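Local coordinates for protein putative nucleoside-diphosphate-sugar epimerase (Staphylococcus aureus subsp. aureus, PDB 3E48) that is of unknown function but belongs to an NAD(P)H-binding Rossmann family and may act as a nucleoside-diphosphate-sugar epimerase, at residues B[88-93]-B[131-136]; B[100-105]-B[182-187]; B[19-24]-B[44-49]; B[140-145]-B[244-249]. All blocks are in the same frame, centred on the assembly; numbering follows the deposited sequence.

Contact 1 of 4, residues B[88-93]-B[131-136]; sequences NLVYAA and SGIDYT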
loop_
_atom_site.group_PDB
_atom_site.type_symbol
_atom_site.label_atom_id
_atom_site.label_comp_id
_atom_site.label_asym_id
_atom_site.label_seq_id
_atom_site.Cartn_x
_atom_site.Cartn_y
_atom_site.Cartn_z
ATOM N N ASN B 88 -7.705 13.425 -2.405
ATOM C CA ASN B 88 -8.821 14.356 -2.412
ATOM C C ASN B 88 -9.915 13.925 -1.451
ATOM O O ASN B 88 -10.540 14.759 -0.796
ATOM C CB ASN B 88 -9.361 14.530 -3.831
ATOM C CG ASN B 88 -8.400 15.305 -4.716
ATOM O OD1 ASN B 88 -7.518 16.009 -4.214
ATOM N ND2 ASN B 88 -8.570 15.193 -6.030
ATOM N N LEU B 89 -10.141 12.619 -1.360
ATOM C CA LEU B 89 -11.148 12.092 -0.446
ATOM C C LEU B 89 -10.850 12.563 0.975
ATOM O O LEU B 89 -11.713 13.138 1.641
ATOM C CB LEU B 89 -11.145 10.563 -0.489
ATOM C CG LEU B 89 -11.938 9.839 0.598
ATOM C CD1 LEU B 89 -13.431 10.158 0.481
ATOM C CD2 LEU B 89 -11.697 8.338 0.452
ATOM N N VAL B 90 -9.623 12.324 1.432
ATOM C CA VAL B 90 -9.218 12.716 2.780
ATOM C C VAL B 90 -9.229 14.230 2.984
ATOM O O VAL B 90 -9.708 14.718 4.008
ATOM C CB VAL B 90 -7.810 12.172 3.125
ATOM C CG1 VAL B 90 -7.365 12.699 4.483
ATOM C CG2 VAL B 90 -7.836 10.649 3.135
ATOM N N TYR B 91 -8.700 14.973 2.016
ATOM C CA TYR B 91 -8.658 16.424 2.125
ATOM C C TYR B 91 -10.051 17.018 2.248
ATOM O O TYR B 91 -10.296 17.874 3.101
ATOM C CB TYR B 91 -7.957 17.028 0.911
ATOM C CG TYR B 91 -7.880 18.538 0.944
ATOM C CD1 TYR B 91 -8.959 19.321 0.539
ATOM C CD2 TYR B 91 -6.732 19.183 1.395
ATOM C CE1 TYR B 91 -8.896 20.706 0.579
ATOM C CE2 TYR B 91 -6.656 20.571 1.441
ATOM C CZ TYR B 91 -7.743 21.327 1.029
ATOM O OH TYR B 91 -7.675 22.700 1.050
ATOM N N ALA B 92 -10.957 16.564 1.389
ATOM C CA ALA B 92 -12.326 17.068 1.391
ATOM C C ALA B 92 -13.086 16.640 2.639
ATOM O O ALA B 92 -13.899 17.404 3.161
ATOM C CB ALA B 92 -13.060 16.597 0.143
ATOM N N ALA B 93 -12.837 15.424 3.118
ATOM C CA ALA B 93 -13.518 14.958 4.317
ATOM C C ALA B 93 -13.149 15.867 5.489
ATOM O O ALA B 93 -14.005 16.234 6.291
ATOM C CB ALA B 93 -13.133 13.504 4.620
ATOM N N SER B 131 -4.899 9.804 8.375
ATOM C CA SER B 131 -5.814 10.951 8.379
ATOM C C SER B 131 -6.442 11.326 9.716
ATOM O O SER B 131 -6.757 12.494 9.948
ATOM C CB SER B 131 -6.943 10.720 7.377
ATOM O OG SER B 131 -7.839 9.748 7.871
ATOM N N GLY B 132 -6.652 10.341 10.581
ATOM C CA GLY B 132 -7.270 10.626 11.864
ATOM C C GLY B 132 -8.786 10.641 11.775
ATOM O O GLY B 132 -9.476 10.872 12.767
ATOM N N ILE B 133 -9.307 10.392 10.579
ATOM C CA ILE B 133 -10.746 10.360 10.355
ATOM C C ILE B 133 -11.228 8.934 10.607
ATOM O O ILE B 133 -10.553 7.978 10.227
ATOM C CB ILE B 133 -11.069 10.755 8.901
ATOM C CG1 ILE B 133 -10.432 12.110 8.592
ATOM C CG2 ILE B 133 -12.577 10.789 8.683
ATOM C CD1 ILE B 133 -10.551 12.534 7.146
ATOM N N ASP B 134 -12.377 8.789 11.264
ATOM C CA ASP B 134 -12.917 7.461 11.531
ATOM C C ASP B 134 -13.235 6.823 10.179
ATOM O O ASP B 134 -13.756 7.487 9.285
ATOM C CB ASP B 134 -14.208 7.540 12.359
ATOM C CG ASP B 134 -13.974 8.009 13.785
ATOM O OD1 ASP B 134 -12.842 7.859 14.298
ATOM O OD2 ASP B 134 -14.939 8.510 14.405
ATOM N N TYR B 135 -12.920 5.543 10.020
ATOM C CA TYR B 135 -13.209 4.888 8.755
ATOM C C TYR B 135 -13.427 3.386 8.889
ATOM O O TYR B 135 -13.032 2.764 9.877
ATOM C CB TYR B 135 -12.094 5.160 7.725
ATOM C CG TYR B 135 -10.776 4.478 8.027
ATOM C CD1 TYR B 135 -9.926 4.962 9.023
ATOM C CD2 TYR B 135 -10.391 3.331 7.331
ATOM C CE1 TYR B 135 -8.724 4.313 9.319
ATOM C CE2 TYR B 135 -9.197 2.680 7.617
ATOM C CZ TYR B 135 -8.372 3.173 8.612
ATOM O OH TYR B 135 -7.202 2.508 8.907
ATOM N N THR B 136 -14.070 2.827 7.872
ATOM C CA THR B 136 -14.373 1.403 7.797
ATOM C C THR B 136 -13.820 0.984 6.448
ATOM O O THR B 136 -14.229 1.515 5.417
ATOM C CB THR B 136 -15.900 1.166 7.838
ATOM O OG1 THR B 136 -16.431 1.726 9.047
ATOM C CG2 THR B 136 -16.222 -0.321 7.800
#

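Contact 2 of 4, residues B[100-105]-B[182-187]; sequences HIIFIG and IAIIKN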
loop_
_atom_site.group_PDB
_atom_site.type_symbol
_atom_site.label_atom_id
_atom_site.label_comp_id
_atom_site.label_asym_id
_atom_site.label_seq_id
_atom_site.Cartn_x
_atom_site.Cartn_y
_atom_site.Cartn_z
ATOM N N HIS B 100 -17.116 10.191 9.003
ATOM C CA HIS B 100 -16.776 8.800 8.767
ATOM C C HIS B 100 -16.693 8.476 7.289
ATOM O O HIS B 100 -17.471 8.988 6.485
ATOM C CB HIS B 100 -17.813 7.899 9.448
ATOM C CG HIS B 100 -17.340 6.497 9.659
ATOM N ND1 HIS B 100 -17.388 5.540 8.671
ATOM C CD2 HIS B 100 -16.755 5.906 10.729
ATOM C CE1 HIS B 100 -16.854 4.419 9.120
ATOM N NE2 HIS B 100 -16.461 4.613 10.366
ATOM N N ILE B 101 -15.739 7.621 6.937
ATOM C CA ILE B 101 -15.552 7.216 5.553
ATOM C C ILE B 101 -15.604 5.696 5.449
ATOM O O ILE B 101 -14.921 4.997 6.192
ATOM C CB ILE B 101 -14.178 7.675 4.995
ATOM C CG1 ILE B 101 -14.139 9.202 4.868
ATOM C CG2 ILE B 101 -13.924 7.013 3.638
ATOM C CD1 ILE B 101 -12.752 9.760 4.554
ATOM N N ILE B 102 -16.442 5.192 4.551
ATOM C CA ILE B 102 -16.523 3.758 4.313
ATOM C C ILE B 102 -15.844 3.623 2.955
ATOM O O ILE B 102 -16.356 4.113 1.950
ATOM C CB ILE B 102 -17.987 3.267 4.241
ATOM C CG1 ILE B 102 -18.676 3.511 5.590
ATOM C CG2 ILE B 102 -18.021 1.778 3.880
ATOM C CD1 ILE B 102 -20.162 3.151 5.629
ATOM N N PHE B 103 -14.676 2.989 2.934
ATOM C CA PHE B 103 -13.905 2.840 1.701
ATOM C C PHE B 103 -14.039 1.441 1.119
ATOM O O PHE B 103 -13.789 0.455 1.804
ATOM C CB PHE B 103 -12.428 3.144 1.978
ATOM C CG PHE B 103 -11.580 3.247 0.742
ATOM C CD1 PHE B 103 -11.276 4.487 0.193
ATOM C CD2 PHE B 103 -11.083 2.106 0.129
ATOM C CE1 PHE B 103 -10.482 4.592 -0.957
ATOM C CE2 PHE B 103 -10.285 2.197 -1.025
ATOM C CZ PHE B 103 -9.988 3.443 -1.564
ATOM N N ILE B 104 -14.443 1.361 -0.146
ATOM C CA ILE B 104 -14.613 0.073 -0.815
ATOM C C ILE B 104 -13.354 -0.290 -1.606
ATOM O O ILE B 104 -13.178 0.159 -2.737
ATOM C CB ILE B 104 -15.803 0.106 -1.792
ATOM C CG1 ILE B 104 -17.066 0.587 -1.064
ATOM C CG2 ILE B 104 -16.012 -1.281 -2.396
ATOM C CD1 ILE B 104 -17.483 -0.275 0.101
ATOM N N GLY B 105 -12.496 -1.116 -1.013
ATOM C CA GLY B 105 -11.266 -1.508 -1.676
ATOM C C GLY B 105 -11.268 -2.924 -2.215
ATOM O O GLY B 105 -12.120 -3.734 -1.856
ATOM N N ILE B 182 -24.472 -2.312 2.349
ATOM C CA ILE B 182 -25.732 -1.776 2.867
ATOM C C ILE B 182 -25.895 -2.159 4.339
ATOM O O ILE B 182 -26.304 -1.340 5.164
ATOM C CB ILE B 182 -26.938 -2.324 2.061
ATOM C CG1 ILE B 182 -26.970 -1.683 0.665
ATOM C CG2 ILE B 182 -28.243 -2.083 2.820
ATOM C CD1 ILE B 182 -27.248 -0.188 0.656
ATOM N N ALA B 183 -25.559 -3.402 4.668
ATOM C CA ALA B 183 -25.672 -3.869 6.046
ATOM C C ALA B 183 -24.774 -3.040 6.957
ATOM O O ALA B 183 -25.145 -2.722 8.088
ATOM C CB ALA B 183 -25.296 -5.347 6.138
ATOM N N ILE B 184 -23.589 -2.692 6.464
ATOM C CA ILE B 184 -22.661 -1.887 7.249
ATOM C C ILE B 184 -23.229 -0.483 7.443
ATOM O O ILE B 184 -23.256 0.034 8.559
ATOM C CB ILE B 184 -21.289 -1.790 6.558
ATOM C CG1 ILE B 184 -20.661 -3.186 6.487
ATOM C CG2 ILE B 184 -20.383 -0.819 7.313
ATOM C CD1 ILE B 184 -19.352 -3.242 5.726
ATOM N N ILE B 185 -23.696 0.117 6.353
ATOM C CA ILE B 185 -24.264 1.460 6.391
ATOM C C ILE B 185 -25.412 1.572 7.392
ATOM O O ILE B 185 -25.460 2.509 8.190
ATOM C CB ILE B 185 -24.782 1.888 4.987
ATOM C CG1 ILE B 185 -23.605 2.045 4.021
ATOM C CG2 ILE B 185 -25.548 3.209 5.087
ATOM C CD1 ILE B 185 -24.019 2.317 2.579
ATOM N N LYS B 186 -26.323 0.604 7.350
ATOM C CA LYS B 186 -27.494 0.595 8.225
ATOM C C LYS B 186 -27.205 0.393 9.711
ATOM O O LYS B 186 -28.027 0.755 10.554
ATOM C CB LYS B 186 -28.485 -0.472 7.751
ATOM C CG LYS B 186 -29.158 -0.139 6.422
ATOM C CD LYS B 186 -30.024 -1.284 5.924
ATOM C CE LYS B 186 -31.200 -1.559 6.847
ATOM N NZ LYS B 186 -31.976 -2.739 6.373
ATOM N N ASN B 187 -26.051 -0.182 10.041
ATOM C CA ASN B 187 -25.707 -0.412 11.440
ATOM C C ASN B 187 -24.350 0.171 11.827
ATOM O O ASN B 187 -23.316 -0.474 11.657
ATOM C CB ASN B 187 -25.728 -1.909 11.752
ATOM C CG ASN B 187 -25.386 -2.200 13.200
ATOM O OD1 ASN B 187 -25.356 -1.292 14.035
ATOM N ND2 ASN B 187 -25.139 -3.467 13.510
#

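Contact 3 of 4, residues B[19-24]-B[44-49]; sequences QAIANH and GKVSVR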
loop_
_atom_site.group_PDB
_atom_site.type_symbol
_atom_site.label_atom_id
_atom_site.label_comp_id
_atom_site.label_asym_id
_atom_site.label_seq_id
_atom_site.Cartn_x
_atom_site.Cartn_y
_atom_site.Cartn_z
ATOM N N GLN B 19 -30.359 -0.722 -3.741
ATOM C CA GLN B 19 -30.618 -1.420 -2.491
ATOM C C GLN B 19 -30.898 -0.412 -1.374
ATOM O O GLN B 19 -31.725 -0.666 -0.503
ATOM C CB GLN B 19 -29.439 -2.336 -2.125
ATOM C CG GLN B 19 -29.385 -3.628 -2.947
ATOM C CD GLN B 19 -28.269 -4.575 -2.512
ATOM O OE1 GLN B 19 -27.904 -4.616 -1.338
ATOM N NE2 GLN B 19 -27.738 -5.352 -3.461
ATOM N N ALA B 20 -30.233 0.742 -1.408
ATOM C CA ALA B 20 -30.460 1.758 -0.382
ATOM C C ALA B 20 -31.887 2.283 -0.525
ATOM O O ALA B 20 -32.562 2.568 0.465
ATOM C CB ALA B 20 -29.463 2.897 -0.533
ATOM N N ILE B 21 -32.342 2.415 -1.765
ATOM C CA ILE B 21 -33.695 2.886 -2.023
ATOM C C ILE B 21 -34.693 1.840 -1.528
ATOM O O ILE B 21 -35.691 2.180 -0.888
ATOM C CB ILE B 21 -33.914 3.146 -3.531
ATOM C CG1 ILE B 21 -33.012 4.291 -3.993
ATOM C CG2 ILE B 21 -35.377 3.452 -3.810
ATOM C CD1 ILE B 21 -33.186 5.568 -3.202
ATOM N N ALA B 22 -34.415 0.570 -1.811
ATOM C CA ALA B 22 -35.300 -0.517 -1.385
ATOM C C ALA B 22 -35.373 -0.624 0.139
ATOM O O ALA B 22 -36.406 -1.008 0.687
ATOM C CB ALA B 22 -34.834 -1.843 -1.979
ATOM N N ASN B 23 -34.278 -0.285 0.817
ATOM C CA ASN B 23 -34.226 -0.338 2.277
ATOM C C ASN B 23 -34.683 0.964 2.922
ATOM O O ASN B 23 -34.588 1.134 4.137
ATOM C CB ASN B 23 -32.810 -0.668 2.760
ATOM C CG ASN B 23 -32.457 -2.132 2.574
ATOM O OD1 ASN B 23 -32.101 -2.569 1.478
ATOM N ND2 ASN B 23 -32.575 -2.902 3.652
ATOM N N HIS B 24 -35.166 1.882 2.093
ATOM C CA HIS B 24 -35.661 3.174 2.552
ATOM C C HIS B 24 -34.652 3.937 3.417
ATOM O O HIS B 24 -35.002 4.482 4.467
ATOM C CB HIS B 24 -36.973 2.964 3.318
ATOM C CG HIS B 24 -37.976 2.128 2.577
ATOM N ND1 HIS B 24 -38.471 2.480 1.338
ATOM C CD2 HIS B 24 -38.570 0.953 2.897
ATOM C CE1 HIS B 24 -39.324 1.558 0.927
ATOM N NE2 HIS B 24 -39.402 0.621 1.854
ATOM N N GLY B 44 -36.121 12.079 -6.554
ATOM C CA GLY B 44 -36.975 12.180 -5.386
ATOM C C GLY B 44 -36.655 11.147 -4.319
ATOM O O GLY B 44 -37.237 11.172 -3.236
ATOM N N LYS B 45 -35.724 10.243 -4.612
ATOM C CA LYS B 45 -35.357 9.199 -3.656
ATOM C C LYS B 45 -33.964 9.411 -3.064
ATOM O O LYS B 45 -33.685 8.984 -1.946
ATOM C CB LYS B 45 -35.463 7.830 -4.334
ATOM C CG LYS B 45 -36.894 7.509 -4.757
ATOM C CD LYS B 45 -36.995 6.206 -5.512
ATOM C CE LYS B 45 -38.427 5.973 -5.978
ATOM N NZ LYS B 45 -38.904 7.109 -6.819
ATOM N N VAL B 46 -33.103 10.080 -3.822
ATOM C CA VAL B 46 -31.750 10.390 -3.378
ATOM C C VAL B 46 -31.415 11.774 -3.910
ATOM O O VAL B 46 -31.940 12.186 -4.944
ATOM C CB VAL B 46 -30.711 9.372 -3.919
ATOM C CG1 VAL B 46 -30.988 7.991 -3.349
ATOM C CG2 VAL B 46 -30.753 9.341 -5.444
ATOM N N SER B 47 -30.564 12.499 -3.194
ATOM C CA SER B 47 -30.166 13.832 -3.626
ATOM C C SER B 47 -28.911 13.662 -4.465
ATOM O O SER B 47 -27.995 12.940 -4.085
ATOM C CB SER B 47 -29.890 14.732 -2.423
ATOM O OG SER B 47 -31.073 14.914 -1.657
ATOM N N VAL B 48 -28.884 14.337 -5.606
ATOM C CA VAL B 48 -27.782 14.239 -6.550
ATOM C C VAL B 48 -26.862 15.448 -6.600
ATOM O O VAL B 48 -27.319 16.580 -6.757
ATOM C CB VAL B 48 -28.334 14.019 -7.970
ATOM C CG1 VAL B 48 -27.197 13.817 -8.958
ATOM C CG2 VAL B 48 -29.289 12.831 -7.972
ATOM N N ARG B 49 -25.562 15.198 -6.477
ATOM C CA ARG B 49 -24.561 16.253 -6.558
ATOM C C ARG B 49 -23.536 15.829 -7.604
ATOM O O ARG B 49 -23.279 14.638 -7.779
ATOM C CB ARG B 49 -23.879 16.455 -5.202
ATOM C CG ARG B 49 -24.806 17.039 -4.145
ATOM C CD ARG B 49 -24.095 17.262 -2.825
ATOM N NE ARG B 49 -24.955 17.966 -1.875
ATOM C CZ ARG B 49 -24.621 18.239 -0.620
ATOM N NH1 ARG B 49 -23.439 17.864 -0.150
ATOM N NH2 ARG B 49 -25.471 18.890 0.164
#

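Contact 4 of 4, residues B[140-145]-B[244-249]; sequences MAMYMD and ASMYHA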
loop_
_atom_site.group_PDB
_atom_site.type_symbol
_atom_site.label_atom_id
_atom_site.label_comp_id
_atom_site.label_asym_id
_atom_site.label_seq_id
_atom_site.Cartn_x
_atom_site.Cartn_y
_atom_site.Cartn_z
HETATM N N MSE B 140 -13.209 -6.185 -1.081
HETATM C CA MSE B 140 -14.074 -7.095 -1.819
HETATM C C MSE B 140 -13.290 -8.084 -2.674
HETATM O O MSE B 140 -12.178 -7.786 -3.128
HETATM C CB MSE B 140 -15.042 -6.298 -2.704
HETATM C CG MSE B 140 -14.377 -5.537 -3.834
HETATM SE SE MSE B 140 -15.593 -4.330 -4.760
HETATM C CE MSE B 140 -14.372 -2.857 -4.999
ATOM N N ALA B 141 -13.873 -9.264 -2.880
ATOM C CA ALA B 141 -13.261 -10.300 -3.708
ATOM C C ALA B 141 -13.559 -9.962 -5.172
ATOM O O ALA B 141 -14.103 -8.896 -5.457
ATOM C CB ALA B 141 -13.824 -11.673 -3.337
HETATM N N MSE B 142 -13.211 -10.860 -6.093
HETATM C CA MSE B 142 -13.410 -10.624 -7.527
HETATM C C MSE B 142 -14.858 -10.763 -8.018
HETATM O O MSE B 142 -15.531 -11.743 -7.718
HETATM C CB MSE B 142 -12.503 -11.565 -8.336
HETATM C CG MSE B 142 -12.413 -11.227 -9.821
HETATM SE SE MSE B 142 -11.269 -12.445 -10.816
HETATM C CE MSE B 142 -9.556 -11.985 -10.031
ATOM N N TYR B 143 -15.331 -9.784 -8.790
ATOM C CA TYR B 143 -16.700 -9.829 -9.309
ATOM C C TYR B 143 -16.992 -11.059 -10.164
ATOM O O TYR B 143 -16.203 -11.419 -11.039
ATOM C CB TYR B 143 -17.008 -8.611 -10.184
ATOM C CG TYR B 143 -16.853 -7.261 -9.537
ATOM C CD1 TYR B 143 -17.469 -6.967 -8.321
ATOM C CD2 TYR B 143 -16.139 -6.248 -10.180
ATOM C CE1 TYR B 143 -17.383 -5.695 -7.762
ATOM C CE2 TYR B 143 -16.048 -4.977 -9.631
ATOM C CZ TYR B 143 -16.672 -4.708 -8.425
ATOM O OH TYR B 143 -16.594 -3.448 -7.887
HETATM N N MSE B 144 -18.144 -11.681 -9.933
HETATM C CA MSE B 144 -18.555 -12.835 -10.736
HETATM C C MSE B 144 -19.213 -12.321 -12.010
HETATM O O MSE B 144 -19.134 -12.953 -13.060
HETATM C CB MSE B 144 -19.611 -13.671 -10.009
HETATM C CG MSE B 144 -19.102 -14.642 -8.981
HETATM SE SE MSE B 144 -20.594 -15.552 -8.150
HETATM C CE MSE B 144 -19.594 -16.415 -6.738
ATOM N N ASP B 145 -19.868 -11.171 -11.892
ATOM C CA ASP B 145 -20.621 -10.574 -12.988
ATOM C C ASP B 145 -19.998 -10.596 -14.390
ATOM O O ASP B 145 -20.655 -10.996 -15.351
ATOM C CB ASP B 145 -21.027 -9.147 -12.597
ATOM C CG ASP B 145 -21.798 -9.107 -11.289
ATOM O OD1 ASP B 145 -21.215 -9.461 -10.240
ATOM O OD2 ASP B 145 -22.989 -8.735 -11.301
ATOM N N ALA B 244 -3.783 -9.128 -16.812
ATOM C CA ALA B 244 -2.936 -10.306 -16.686
ATOM C C ALA B 244 -2.325 -10.376 -15.286
ATOM O O ALA B 244 -2.278 -11.444 -14.680
ATOM C CB ALA B 244 -1.830 -10.276 -17.744
ATOM N N SER B 245 -1.878 -9.234 -14.770
ATOM C CA SER B 245 -1.262 -9.197 -13.444
ATOM C C SER B 245 -2.248 -9.625 -12.363
ATOM O O SER B 245 -1.855 -10.142 -11.312
ATOM C CB SER B 245 -0.721 -7.793 -13.129
ATOM O OG SER B 245 -1.751 -6.884 -12.779
HETATM N N MSE B 246 -3.536 -9.415 -12.621
HETATM C CA MSE B 246 -4.561 -9.795 -11.660
HETATM C C MSE B 246 -4.606 -11.321 -11.559
HETATM O O MSE B 246 -4.577 -11.881 -10.464
HETATM C CB MSE B 246 -5.922 -9.233 -12.092
HETATM C CG MSE B 246 -7.018 -9.359 -11.047
HETATM SE SE MSE B 246 -8.573 -8.300 -11.528
HETATM C CE MSE B 246 -9.275 -9.462 -12.903
ATOM N N TYR B 247 -4.657 -12.002 -12.699
ATOM C CA TYR B 247 -4.685 -13.458 -12.668
ATOM C C TYR B 247 -3.337 -14.019 -12.227
ATOM O O TYR B 247 -3.266 -15.108 -11.660
ATOM C CB TYR B 247 -5.114 -13.997 -14.034
ATOM C CG TYR B 247 -6.561 -13.639 -14.293
ATOM C CD1 TYR B 247 -7.582 -14.243 -13.561
ATOM C CD2 TYR B 247 -6.904 -12.608 -15.168
ATOM C CE1 TYR B 247 -8.906 -13.825 -13.682
ATOM C CE2 TYR B 247 -8.226 -12.178 -15.297
ATOM C CZ TYR B 247 -9.221 -12.791 -14.547
ATOM O OH TYR B 247 -10.517 -12.352 -14.637
ATOM N N HIS B 248 -2.269 -13.265 -12.470
ATOM C CA HIS B 248 -0.945 -13.701 -12.053
ATOM C C HIS B 248 -0.926 -13.734 -10.522
ATOM O O HIS B 248 -0.327 -14.620 -9.910
ATOM C CB HIS B 248 0.119 -12.743 -12.590
ATOM C CG HIS B 248 1.523 -13.161 -12.272
ATOM N ND1 HIS B 248 1.996 -14.430 -12.524
ATOM C CD2 HIS B 248 2.557 -12.471 -11.735
ATOM C CE1 HIS B 248 3.264 -14.505 -12.156
ATOM N NE2 HIS B 248 3.627 -13.332 -11.674
ATOM N N ALA B 249 -1.597 -12.767 -9.902
ATOM C CA ALA B 249 -1.666 -12.734 -8.445
ATOM C C ALA B 249 -2.411 -13.991 -7.995
ATOM O O ALA B 249 -2.126 -14.552 -6.938
ATOM C CB ALA B 249 -2.400 -11.477 -7.975
#

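Contact 1 of 4, residues B[88-93]-B[131-136]
Val90 and Ala93, one turn apart on helix 84-96, receive Ser131 and Ile133 from the link between helix 118-131 and strand 134-143. The two helices lie on the same face of the central sheet of a Rossmann fold, and the contact closes the seam between them where the second helix ends and its chain turns back into the sheet. Packing across the seam is apolar. The ethyl arm of Ile133 is extended (chi2 174°), which carries its CD1 methyl across the gap to lie 3.7 Å from Ala93 CB. The same methyl rests 3.9 Å from Val90 O, against the helix backbone, while the side chains of Val90 and Ile133 cross obliquely. Val90 CG1, anti to its backbone N, lies closest to Ser131 CB, at 3.5 Å, and also reaches Ile133 CD1 at 4.2 Å. Leu127 of helix 118-131 continues this surface along Val90, and Ile101 of strand 100-106 and Val98 of the preceding loop adjoin Ala93.

Polar bonding stays within the turn. Gly132, with positive phi, breaks the helix, and Ser131 forms an ST turn around it. The buried hydroxyl is engaged twice, bonding to Leu128 O in the last helical turn and accepting from the chain beyond Gly132: Ile133 N to Ser131 OG measures 3.1 Å, nearly straight at 165°.

Contact 2 of 4, residues B[100-105]-B[182-187]
Ile102, midway along strand 100-106, meets Ile184 and Ile185 near the end of helix 174-186. The strand begins at His100, whose backbone is bonded to Asp67 and Val69 and whose ring meets Trp191. Ile101 follows with its side chain on the other face of the sheet, against Leu128 of helix 118-131, and its backbone pairs with Asp134 and Thr136.

At Ile102 the alternation of the strand turns the side chain toward helix 174-186. The chain is stretched out (chi2 176°), and its terminal CD1 alone bridges the space between strand and helix. This methyl lies 4.0 Å from Ile185 CG1, abutting the flank of that side chain, and the two isoleucines cross at about a right angle. On the neighbouring residue it is the branch methyl that answers, with Ile102 CD1 4.3 Å from Ile184 CG2. These are easy van der Waals distances between buried groups, and the backbones stay well apart, with 8.3 Å from Ile102 CA to Ile185 CA. Such layering, with helices over both faces of a largely parallel sheet, is the three-layer sandwich of the Rossmann fold, and helix 174-186 supplies part of one outer layer.

Phe103 returns to the opposite face, packing on Tyr120 and Ala124 of helix 118-131. Ile104, on the same face of the sheet as Ile102, lies beside Leu12 of helix 11-22 and makes no contact with 182-187. On the helix side, Ile184 O accepts both Asn187 N, at 3.2 Å, and the indole NE1 of Trp191.

Contact 3 of 4, residues B[19-24]-B[44-49]
Ile21, in the last turn of helix 11-22, packs on Lys45 and Val46 just ahead of strand 47-50, the strand that borders the Rossmann sheet beside strand 28-32. The inner part is tight. With chi1 -65° and chi2 -55° the ethyl arm of Ile21 is folded, and its CD1 methyl sits in the notch formed by two successive side chains. It lies 3.3 Å from Val46 CG1 and 3.4 Å from Lys45 CB, both closer than carbons usually sit. Ile21 crosses each of these side chains at about a right angle, and buried Val46 carries the packing inward to Phe28 of strand 28-32.

Toward solvent the contact thins to a single aliphatic touch, Ile21 CG2 to Lys45 CD at 3.6 Å. Beyond it the exposed lysine leads away from the helix, and its ammonium group bonds to Asp41 O within the preceding loop. The helix also stops here. His24, with positive phi, is the C-prime residue of a Schellman motif in which Ile25 N bonds to Ala20 O, and the companion bond runs from His24 N to Ile21 O at 3.0 Å.

Contact 4 of 4, residues B[140-145]-B[244-249]
Met142 and Met246, both present as selenomethionine, reach toward each other tip to tip, while the Tyr247 side chain crosses that of Met142 at about a right angle. Met142 leaves strand 134-143 with CG anti to the backbone N (chi1 -168°), runs straight as far as its selenium and bends only at the last bond, so the CE methyl is delivered to helix 239-251. There it lies 3.8 Å from Met246 CG and equally near Met246 CE. Met246 is shaped alike, extended and then bent at chi3, and its own end curls round the incoming methyl.

Tyr247 starts out from the helix at an angle to the strand, but its phenol end swings in beside the selenium. Met142 SE is 3.9 Å from Tyr247 OH and 4.0 Å from Tyr247 CE1. In an oblique Met-aromatic contact, Met142 SE is 5.0 Å from the centroid of the Tyr247 ring and 57° off its normal. Tyr162 stacks on the Tyr247 ring, and Tyr106, at the end of strand 100-106, touches both methionines. The contact thus joins the C-terminal end of a Rossmann strand to a helix of the C-terminal region; in related epimerases, substrate usually lies between two such parts.

Because the polarisable selenium, two methyls and an aromatic ring meet here without a hydrogen bond across the segments, the attraction is mainly dispersive and sets few directional demands.

In the fold
Contacts 1 to 3 lie within the NAD(P)H-binding region, and contact 4 ties it to helix 239-251. Along the chain contact 3 closes first; contact 2 interleaves with contact 1 and with contact 4, which closes last. All reach one sheet. Contacts 1 and 2, centres about 14 Å apart, meet through neighbouring strands 100-106 and 134-143, where Thr136 pairs with Ile101 and Phe103; they pack helices on opposite faces. The centre of contact 3 is about 15 Å from that of contact 2, and helices 11-22 and 174-186 touch through Ile182. Contact 4 continues strand 134-143, its centre about 27 Å from contact 1's and about 30 Å from contact 3's, linking the sheet to the C-terminal region.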